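Local structure of DNA translocase coupling protein (Clostridium perfringens, 6O1W) at residues K142-R147 / A340-D345. The protein probably acts as an ATP-binding, DNA-binding motor of the FtsK/SpoIIIE family in conjugative transfer of the plasmid pCW3, this chain being one piece that includes its ATPase domain. Sequence-based numbering, arbitrary orientation.
Sequences KSVILR and AFYFDD
Val144 and Ile145, in the first turn of the helix that follows the P-loop (Walker A) of this FtsK/SpoIIIE-type ATPase domain, pack on the end of strand 334-340 and the loop that leads from it into helix 345-348. The contact is mainly apolar, and no hydrogen bond crosses it. Val144 presses its CG1 against the loop backbone, 3.3 Å from Phe343 N and 3.7 Å from Phe341 O; with chi1 at 158°, this methyl lies anti to the backbone N. The same branch reaches Tyr342 CD1 at 4.0 Å, meeting the ring obliquely. One residue on, Ile145 CG1 rests on Ala340 CB at 3.7 Å, and Phe327 of the adjoining strand touches both residues. Val144 and Ala340 belong to the ATP site observed for this protein, although no nucleotide is bound here, so the contact probably brings two sides of that site together. Phe343 turns one ring face to Arg147 O, 3.9 Å from Phe343 CE1 and offset toward the rim; Trp100 and Trp151 also meet this ring. Arg147 and Asp345 bring opposite charges near each other, beyond a salt bridge. Both have firmer partners elsewhere: Glu170 O and the Phe171 ring for Arg147, Tyr175 OH for Asp345. Guanidinium and carboxylate planes stand 87° apart, with Arg147 NE 4.1 Å from Asp345 OD2 and no N-H aimed at that oxygen.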
loop_
_atom_site.group_PDB
_atom_site.type_symbol
_atom_site.label_atom_id
_atom_site.label_comp_id
_atom_site.label_asym_id
_atom_site.label_seq_id
_atom_site.Cartn_x
_atom_site.Cartn_y
_atom_site.Cartn_z
ATOM N N LYS A 142 -2.500 4.861 -5.385
ATOM C CA LYS A 142 -2.053 5.011 -3.982
ATOM C C LYS A 142 -3.108 5.781 -3.150
ATOM O O LYS A 142 -3.383 5.415 -2.008
ATOM C CB LYS A 142 -0.675 5.739 -3.925
ATOM C CG LYS A 142 -0.682 6.977 -3.016
ATOM C CD LYS A 142 0.456 7.898 -3.214
ATOM C CE LYS A 142 0.053 9.268 -2.768
ATOM N NZ LYS A 142 -0.814 9.939 -3.791
ATOM N N SER A 143 -3.647 6.876 -3.729
ATOM C CA SER A 143 -4.612 7.764 -3.085
ATOM C C SER A 143 -6.024 7.189 -3.052
ATOM O O SER A 143 -6.738 7.400 -2.066
ATOM C CB SER A 143 -4.585 9.140 -3.741
ATOM O OG SER A 143 -3.600 9.922 -3.088
ATOM N N VAL A 144 -6.404 6.448 -4.115
ATOM C CA VAL A 144 -7.679 5.736 -4.275
ATOM C C VAL A 144 -7.888 4.733 -3.106
ATOM O O VAL A 144 -8.973 4.693 -2.527
ATOM C CB VAL A 144 -7.764 5.079 -5.686
ATOM C CG1 VAL A 144 -8.762 3.932 -5.728
ATOM C CG2 VAL A 144 -8.101 6.114 -6.755
ATOM N N ILE A 145 -6.827 4.002 -2.720
ATOM C CA ILE A 145 -6.816 3.036 -1.597
ATOM C C ILE A 145 -7.213 3.727 -0.307
ATOM O O ILE A 145 -8.028 3.195 0.426
ATOM C CB ILE A 145 -5.414 2.362 -1.430
ATOM C CG1 ILE A 145 -5.085 1.453 -2.622
ATOM C CG2 ILE A 145 -5.325 1.565 -0.102
ATOM C CD1 ILE A 145 -3.614 1.037 -2.677
ATOM N N LEU A 146 -6.604 4.891 -0.012
ATOM C CA LEU A 146 -6.881 5.662 1.197
ATOM C C LEU A 146 -8.344 6.092 1.283
ATOM O O LEU A 146 -8.909 6.027 2.355
ATOM C CB LEU A 146 -5.956 6.897 1.252
ATOM C CG LEU A 146 -4.445 6.594 1.311
ATOM C CD1 LEU A 146 -3.660 7.869 1.447
ATOM C CD2 LEU A 146 -4.108 5.637 2.459
ATOM N N ARG A 147 -8.952 6.523 0.146
ATOM C CA ARG A 147 -10.364 6.949 0.086
ATOM C C ARG A 147 -11.314 5.752 0.248
ATOM O O ARG A 147 -12.395 5.915 0.804
ATOM C CB ARG A 147 -10.657 7.738 -1.194
ATOM C CG ARG A 147 -9.948 9.096 -1.218
ATOM C CD ARG A 147 -10.259 9.858 -2.492
ATOM N NE ARG A 147 -9.409 11.043 -2.610
ATOM C CZ ARG A 147 -8.322 11.118 -3.374
ATOM N NH1 ARG A 147 -7.952 10.085 -4.122
ATOM N NH2 ARG A 147 -7.605 12.234 -3.409
ATOM N N ALA A 340 -5.346 -3.850 -5.648
ATOM C CA ALA A 340 -6.120 -2.907 -4.861
ATOM C C ALA A 340 -7.448 -2.635 -5.524
ATOM O O ALA A 340 -7.526 -2.599 -6.749
ATOM C CB ALA A 340 -5.350 -1.598 -4.725
ATOM N N PHE A 341 -8.482 -2.393 -4.714
ATOM C CA PHE A 341 -9.805 -2.005 -5.188
ATOM C C PHE A 341 -9.716 -0.669 -5.899
ATOM O O PHE A 341 -8.987 0.229 -5.450
ATOM C CB PHE A 341 -10.787 -1.813 -4.016
ATOM C CG PHE A 341 -11.164 -3.063 -3.275
ATOM C CD1 PHE A 341 -11.770 -4.126 -3.932
ATOM C CD2 PHE A 341 -10.970 -3.160 -1.908
ATOM C CE1 PHE A 341 -12.109 -5.295 -3.243
ATOM C CE2 PHE A 341 -11.345 -4.315 -1.212
ATOM C CZ PHE A 341 -11.916 -5.371 -1.883
ATOM N N TYR A 342 -10.460 -0.527 -6.996
ATOM C CA TYR A 342 -10.521 0.771 -7.645
ATOM C C TYR A 342 -11.809 1.376 -7.128
ATOM O O TYR A 342 -12.896 0.816 -7.325
ATOM C CB TYR A 342 -10.454 0.717 -9.184
ATOM C CG TYR A 342 -10.526 2.107 -9.793
ATOM C CD1 TYR A 342 -9.506 3.036 -9.589
ATOM C CD2 TYR A 342 -11.641 2.514 -10.518
ATOM C CE1 TYR A 342 -9.602 4.338 -10.081
ATOM C CE2 TYR A 342 -11.730 3.800 -11.050
ATOM C CZ TYR A 342 -10.716 4.714 -10.816
ATOM O OH TYR A 342 -10.820 5.986 -11.328
ATOM N N PHE A 343 -11.651 2.411 -6.308
ATOM C CA PHE A 343 -12.737 3.141 -5.656
ATOM C C PHE A 343 -12.803 4.450 -6.393
ATOM O O PHE A 343 -11.831 5.197 -6.420
ATOM C CB PHE A 343 -12.413 3.346 -4.161
ATOM C CG PHE A 343 -13.470 4.093 -3.375
ATOM C CD1 PHE A 343 -13.438 5.482 -3.278
ATOM C CD2 PHE A 343 -14.487 3.410 -2.724
ATOM C CE1 PHE A 343 -14.408 6.168 -2.554
ATOM C CE2 PHE A 343 -15.449 4.100 -1.991
ATOM C CZ PHE A 343 -15.425 5.474 -1.938
ATOM N N ASP A 344 -13.925 4.704 -7.030
ATOM C CA ASP A 344 -14.143 5.884 -7.863
ATOM C C ASP A 344 -15.127 6.761 -7.131
ATOM O O ASP A 344 -16.275 6.335 -6.935
ATOM C CB ASP A 344 -14.731 5.410 -9.231
ATOM C CG ASP A 344 -14.879 6.473 -10.313
ATOM O OD1 ASP A 344 -15.486 7.521 -10.040
ATOM O OD2 ASP A 344 -14.393 6.244 -11.435
ATOM N N ASP A 345 -14.701 7.975 -6.708
ATOM C CA ASP A 345 -15.568 8.934 -5.997
ATOM C C ASP A 345 -16.908 9.177 -6.709
ATOM O O ASP A 345 -17.954 9.206 -6.050
ATOM C CB ASP A 345 -14.853 10.280 -5.802
ATOM C CG ASP A 345 -13.672 10.231 -4.863
ATOM O OD1 ASP A 345 -13.588 9.276 -4.065
ATOM O OD2 ASP A 345 -12.833 11.156 -4.917
#